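Local coordinates for protein alpha-glucosidase (Pseudoalteromonas sp. K8, PDB 5HQA) that hydrolyses alpha-glucosides as a glycoside hydrolase of family 97 activated by chloride, here holding acarbose near a calcium ion in its catalytic domain, at residues A[141-146]-A[157-162]; A[163-168]-A[197-202]. One frame throughout, in Å; residues are numbered along the deposited sequence.

Contact 1 (A[141-146]-A[157-162]); sequences TAWWIP and YNTTPL
Strands 141-144 and 158-161 run antiparallel, their axes 4.7 Å apart at closest approach and their directions at 152°, with Ala142 facing Thr160 and Trp144 facing Asn158 as hydrogen-bonded pairs. The bond from Ala142 N to Thr160 O is 2.8 Å long and almost straight; Asn158 N closes on Trp144 O at 2.7 Å. Between these pairs, Trp143 CA leans on Asn158 O through a short CA-H...O contact of 3.1 Å.

On the face that carries Ala142, Trp144, Asn158 and Thr160, the Trp144 indole bridges two partners. With CG set between the backbone N and the carbonyl carbon (chi1 55°), the ring swings over the neighbouring strand, and NE1 gives a 2.9 Å hydrogen bond to Thr160 OG1, which lies in the ring plane. That hydroxyl in turn donates to Pro161 O. Asn158 lies over one face of the same indole: CB sits above the five-membered ring, while OD1 lies above the rim of the six-membered one, the amide plane tilted 66° from the ring. With the indole gone, as in an alanine here, Thr160 OG1 would probably lose its donor and a gap would open beside Asn158 CB.

On the other face, Thr159 OG1 comes to the edge of the Trp143 indole, near its plane, 3.5 Å from Trp143 CD1. Farther along, Ile145 CG2 stands over the centre of the Tyr157 ring, 3.5 Å from the centroid, a CH-pi contact, while Met477 of helix 474-478 touches Trp143, Tyr157 and Thr159. Strand 172-175 bonds to the far side of 141-144. The pair is a long-looped beta hairpin, with 158-161 as the outermost strand at this edge of a sheet of the N-terminal beta-sandwich, where the sheet meets the catalytic barrel domain and the loop of Gly565 at the magnesium site.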
loop_
_atom_site.group_PDB
_atom_site.type_symbol
_atom_site.label_atom_id
_atom_site.label_comp_id
_atom_site.label_asym_id
_atom_site.label_seq_id
_atom_site.Cartn_x
_atom_site.Cartn_y
_atom_site.Cartn_z
ATOM N N THR A 141 10.760 10.953 17.452
ATOM C CA THR A 141 9.502 10.250 17.690
ATOM C C THR A 141 9.169 9.419 16.463
ATOM O O THR A 141 9.246 9.921 15.338
ATOM C CB THR A 141 8.360 11.234 17.953
ATOM O OG1 THR A 141 8.658 12.030 19.109
ATOM C CG2 THR A 141 7.034 10.497 18.152
ATOM N N ALA A 142 8.765 8.166 16.679
ATOM C CA ALA A 142 8.480 7.240 15.591
ATOM C C ALA A 142 7.056 6.695 15.688
ATOM O O ALA A 142 6.497 6.548 16.781
ATOM C CB ALA A 142 9.477 6.070 15.587
ATOM N N TRP A 143 6.481 6.377 14.523
ATOM C CA TRP A 143 5.161 5.759 14.421
ATOM C C TRP A 143 5.324 4.490 13.595
ATOM O O TRP A 143 5.576 4.574 12.391
ATOM C CB TRP A 143 4.164 6.710 13.763
ATOM C CG TRP A 143 4.105 8.072 14.403
ATOM C CD1 TRP A 143 3.341 8.438 15.468
ATOM C CD2 TRP A 143 4.828 9.252 14.004
ATOM N NE1 TRP A 143 3.537 9.771 15.755
ATOM C CE2 TRP A 143 4.442 10.292 14.867
ATOM C CE3 TRP A 143 5.750 9.528 12.986
ATOM C CZ2 TRP A 143 4.952 11.587 14.754
ATOM C CZ3 TRP A 143 6.249 10.812 12.872
ATOM C CH2 TRP A 143 5.849 11.824 13.753
ATOM N N TRP A 144 5.183 3.317 14.217
ATOM C CA TRP A 144 5.714 2.115 13.579
ATOM C C TRP A 144 4.906 0.872 13.944
ATOM O O TRP A 144 4.183 0.844 14.947
ATOM C CB TRP A 144 7.184 1.910 13.976
ATOM C CG TRP A 144 7.392 1.864 15.471
ATOM C CD1 TRP A 144 7.591 2.931 16.308
ATOM C CD2 TRP A 144 7.429 0.693 16.299
ATOM N NE1 TRP A 144 7.754 2.493 17.604
ATOM C CE2 TRP A 144 7.661 1.125 17.626
ATOM C CE3 TRP A 144 7.287 -0.679 16.050
ATOM C CZ2 TRP A 144 7.757 0.232 18.699
ATOM C CZ3 TRP A 144 7.384 -1.567 17.115
ATOM C CH2 TRP A 144 7.618 -1.109 18.423
ATOM N N ILE A 145 5.053 -0.168 13.118
ATOM C CA ILE A 145 4.531 -1.496 13.447
ATOM C C ILE A 145 5.688 -2.482 13.559
ATOM O O ILE A 145 6.708 -2.344 12.863
ATOM C CB ILE A 145 3.493 -1.994 12.423
ATOM C CG1 ILE A 145 4.063 -1.979 10.992
ATOM C CG2 ILE A 145 2.179 -1.202 12.550
ATOM C CD1 ILE A 145 3.400 -3.005 10.057
ATOM N N PRO A 146 5.571 -3.489 14.415
ATOM C CA PRO A 146 6.666 -4.448 14.577
ATOM C C PRO A 146 6.779 -5.354 13.367
ATOM O O PRO A 146 5.788 -5.677 12.704
ATOM C CB PRO A 146 6.251 -5.243 15.819
ATOM C CG PRO A 146 4.725 -5.224 15.736
ATOM C CD PRO A 146 4.406 -3.823 15.261
ATOM N N TYR A 157 -0.445 1.047 14.716
ATOM C CA TYR A 157 0.835 1.732 14.830
ATOM C C TYR A 157 1.118 2.153 16.266
ATOM O O TYR A 157 0.218 2.590 16.997
ATOM C CB TYR A 157 0.868 2.943 13.882
ATOM C CG TYR A 157 1.158 2.464 12.482
ATOM C CD1 TYR A 157 0.147 1.910 11.699
ATOM C CD2 TYR A 157 2.459 2.470 11.979
ATOM C CE1 TYR A 157 0.413 1.406 10.437
ATOM C CE2 TYR A 157 2.741 1.968 10.721
ATOM C CZ TYR A 157 1.711 1.441 9.951
ATOM O OH TYR A 157 1.984 0.936 8.707
ATOM N N ASN A 158 2.381 1.996 16.669
ATOM C CA ASN A 158 2.868 2.461 17.960
ATOM C C ASN A 158 3.430 3.867 17.822
ATOM O O ASN A 158 4.068 4.184 16.820
ATOM C CB ASN A 158 3.971 1.544 18.483
ATOM C CG ASN A 158 3.535 0.101 18.558
ATOM O OD1 ASN A 158 4.196 -0.789 18.016
ATOM N ND2 ASN A 158 2.423 -0.142 19.228
ATOM N N THR A 159 3.215 4.695 18.847
ATOM C CA THR A 159 3.801 6.031 18.934
ATOM C C THR A 159 4.812 5.995 20.072
ATOM O O THR A 159 4.423 5.905 21.240
ATOM C CB THR A 159 2.734 7.092 19.205
ATOM O OG1 THR A 159 1.710 7.026 18.204
ATOM C CG2 THR A 159 3.362 8.500 19.223
ATOM N N THR A 160 6.112 6.013 19.740
ATOM C CA THR A 160 7.126 5.881 20.789
ATOM C C THR A 160 8.332 6.761 20.489
ATOM O O THR A 160 8.489 7.228 19.350
ATOM C CB THR A 160 7.633 4.438 20.919
ATOM O OG1 THR A 160 8.509 4.149 19.819
ATOM C CG2 THR A 160 6.494 3.421 20.924
ATOM N N PRO A 161 9.212 6.988 21.468
ATOM C CA PRO A 161 10.572 7.454 21.148
ATOM C C PRO A 161 11.220 6.552 20.107
ATOM O O PRO A 161 11.025 5.334 20.113
ATOM C CB PRO A 161 11.299 7.365 22.490
ATOM C CG PRO A 161 10.188 7.563 23.517
ATOM C CD PRO A 161 8.978 6.889 22.924
ATOM N N LEU A 162 12.000 7.155 19.203
ATOM C CA LEU A 162 12.627 6.371 18.137
ATOM C C LEU A 162 13.491 5.236 18.696
ATOM O O LEU A 162 13.561 4.153 18.101
ATOM C CB LEU A 162 13.463 7.288 17.242
ATOM C CG LEU A 162 14.206 6.661 16.061
ATOM C CD1 LEU A 162 13.241 6.005 15.084
ATOM C CD2 LEU A 162 15.027 7.738 15.346
#

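Contact 2 (A[163-168]-A[197-202]); sequences NDAALV and LNQRRP
Leu167 and Val168 meet Asn198 and Leu197 in a short antiparallel pairing within a sheet of the N-terminal beta-sandwich. Its compact end is the hydrogen-bonded pair Val168-Leu197: Val168 N reaches Leu197 O and Leu197 N returns to Val168 O, both at 3.0 Å. On the buried face, Val168 CG2 rests against Leu197 CB at 3.7 Å, and Phe172 of strand 172-175, in the other sheet, touches Leu197. Across the other face, Leu167 CD1 packs on Asn198 CB at 3.6 Å, brought there by a side chain whose CG is trans to the backbone N (chi1 -172°).

Gln199 N still holds Ala166 O at 3.0 Å; past this bond the pairing ends and polar groups take over toward the exposed side. A water lies within hydrogen-bonding distance of both Ala166 O (2.7 Å) and Gln199 O (2.6 Å). On the exposed side Arg200 folds back so that NH1 donates to Asn198 OD1 (2.8 Å), while Asn198 ND2 is taken up by Asp208 on strand 204-209.

Gln199 stretches out as a fully extended chain toward the turn at 163-166. Its amide is gripped at both ends: OE1 accepts from Gly203 N, and NE2 donates to Ala165 O. These bonds are likely to fix which way round the amide sits. The Ala165 bond is bent, 2.9 Å from Gln199 NE2 to Ala165 O, with the donor 59° above the carbonyl plane although the oxygen itself lies in the plane of the Gln199 amide.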
loop_
_atom_site.group_PDB
_atom_site.type_symbol
_atom_site.label_atom_id
_atom_site.label_comp_id
_atom_site.label_asym_id
_atom_site.label_seq_id
_atom_site.Cartn_x
_atom_site.Cartn_y
_atom_site.Cartn_z
ATOM N N ASN A 163 14.134 5.450 19.848
ATOM C CA ASN A 163 15.013 4.422 20.381
ATOM C C ASN A 163 14.264 3.191 20.878
ATOM O O ASN A 163 14.916 2.188 21.186
ATOM C CB ASN A 163 15.868 4.994 21.506
ATOM C CG ASN A 163 16.997 5.859 20.989
ATOM O OD1 ASN A 163 17.365 5.788 19.817
ATOM N ND2 ASN A 163 17.550 6.679 21.860
ATOM N N ASP A 164 12.931 3.233 20.952
ATOM C CA ASP A 164 12.152 2.065 21.357
ATOM C C ASP A 164 11.680 1.216 20.183
ATOM O O ASP A 164 11.041 0.181 20.412
ATOM C CB ASP A 164 10.926 2.484 22.170
ATOM C CG ASP A 164 11.290 3.203 23.440
ATOM O OD1 ASP A 164 10.407 3.881 23.998
ATOM O OD2 ASP A 164 12.457 3.102 23.870
ATOM N N ALA A 165 11.947 1.632 18.943
ATOM C CA ALA A 165 11.498 0.902 17.751
ATOM C C ALA A 165 12.550 -0.151 17.428
ATOM O O ALA A 165 13.501 0.105 16.689
ATOM C CB ALA A 165 11.283 1.856 16.580
ATOM N N ALA A 166 12.377 -1.361 17.981
ATOM C CA ALA A 166 13.458 -2.343 17.958
ATOM C C ALA A 166 13.563 -3.064 16.615
ATOM O O ALA A 166 14.673 -3.270 16.103
ATOM C CB ALA A 166 13.272 -3.354 19.092
ATOM N N LEU A 167 12.432 -3.458 16.032
ATOM C CA LEU A 167 12.441 -4.287 14.831
ATOM C C LEU A 167 11.148 -3.978 14.096
ATOM O O LEU A 167 10.071 -4.341 14.576
ATOM C CB LEU A 167 12.541 -5.771 15.194
ATOM C CG LEU A 167 12.749 -6.747 14.033
ATOM C CD1 LEU A 167 14.172 -6.549 13.461
ATOM C CD2 LEU A 167 12.509 -8.204 14.493
ATOM N N VAL A 168 11.241 -3.299 12.950
ATOM C CA VAL A 168 10.085 -2.623 12.378
ATOM C C VAL A 168 9.976 -2.903 10.886
ATOM O O VAL A 168 10.975 -3.128 10.190
ATOM C CB VAL A 168 10.143 -1.099 12.638
ATOM C CG1 VAL A 168 10.221 -0.821 14.142
ATOM C CG2 VAL A 168 11.327 -0.468 11.905
ATOM N N LEU A 197 13.821 -3.296 9.386
ATOM C CA LEU A 197 14.825 -2.447 10.023
ATOM C C LEU A 197 15.051 -2.900 11.458
ATOM O O LEU A 197 14.105 -2.988 12.244
ATOM C CB LEU A 197 14.419 -0.972 9.997
ATOM C CG LEU A 197 14.310 -0.391 8.585
ATOM C CD1 LEU A 197 13.860 1.067 8.631
ATOM C CD2 LEU A 197 15.640 -0.554 7.842
ATOM N N ASN A 198 16.311 -3.150 11.805
ATOM C CA ASN A 198 16.691 -3.724 13.092
ATOM C C ASN A 198 17.579 -2.704 13.790
ATOM O O ASN A 198 18.699 -2.448 13.340
ATOM C CB ASN A 198 17.418 -5.051 12.862
ATOM C CG ASN A 198 17.803 -5.762 14.147
ATOM O OD1 ASN A 198 17.892 -5.166 15.218
ATOM N ND2 ASN A 198 18.062 -7.058 14.030
ATOM N N GLN A 199 17.089 -2.104 14.874
ATOM C CA GLN A 199 17.875 -1.089 15.560
ATOM C C GLN A 199 18.997 -1.764 16.345
ATOM O O GLN A 199 18.738 -2.591 17.229
ATOM C CB GLN A 199 17.000 -0.238 16.480
ATOM C CG GLN A 199 17.754 0.996 16.969
ATOM C CD GLN A 199 16.901 1.993 17.735
ATOM O OE1 GLN A 199 17.430 2.961 18.280
ATOM N NE2 GLN A 199 15.582 1.777 17.773
ATOM N N ARG A 200 20.244 -1.421 16.015
ATOM C CA ARG A 200 21.392 -2.037 16.667
ATOM C C ARG A 200 21.862 -1.130 17.799
ATOM O O ARG A 200 21.156 -0.991 18.805
ATOM C CB ARG A 200 22.483 -2.323 15.628
ATOM C CG ARG A 200 21.971 -3.159 14.434
ATOM C CD ARG A 200 21.113 -4.368 14.873
ATOM N NE ARG A 200 21.859 -5.269 15.753
ATOM C CZ ARG A 200 21.309 -6.044 16.684
ATOM N NH1 ARG A 200 19.995 -6.033 16.882
ATOM N NH2 ARG A 200 22.082 -6.814 17.438
ATOM N N ARG A 201 23.026 -0.492 17.669
ATOM C CA ARG A 201 23.333 0.578 18.606
ATOM C C ARG A 201 22.272 1.669 18.471
ATOM O O ARG A 201 21.599 1.755 17.442
ATOM C CB ARG A 201 24.737 1.117 18.361
ATOM C CG ARG A 201 25.786 0.216 18.992
ATOM C CD ARG A 201 27.182 0.656 18.678
ATOM N NE ARG A 201 28.162 -0.258 19.253
ATOM C CZ ARG A 201 28.861 -0.007 20.357
ATOM N NH1 ARG A 201 28.687 1.136 21.011
ATOM N NH2 ARG A 201 29.739 -0.898 20.806
ATOM N N PRO A 202 22.057 2.469 19.517
ATOM C CA PRO A 202 20.907 3.392 19.514
ATOM C C PRO A 202 20.874 4.275 18.274
ATOM O O PRO A 202 21.865 4.918 17.919
ATOM C CB PRO A 202 21.118 4.216 20.788
ATOM C CG PRO A 202 21.831 3.252 21.708
ATOM C CD PRO A 202 22.780 2.500 20.804
HETATM O O HOH W 1 16.559 -3.775 17.996
#

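In the fold
From the N terminus, contact 1 comes first: its strands 141-144 and 158-161 close a long loop, with ten residues between the two segments, at the edge of one sheet of the sandwich. The chain then turns through 163-166 into strand 167-168, passes along 172-175 and 181-187, and returns on 195-199, where contact 2 closes the longer excursion. The two follow in series and do not nest, but they touch: Gln199 NE2 probably bonds Leu162 O at the end of 157-162, and Trp144 CE3 packs on Val168 CG1. Because 158-161 and 167-168 belong to different sheets, this junction ties the two layers of the N-terminal domain together.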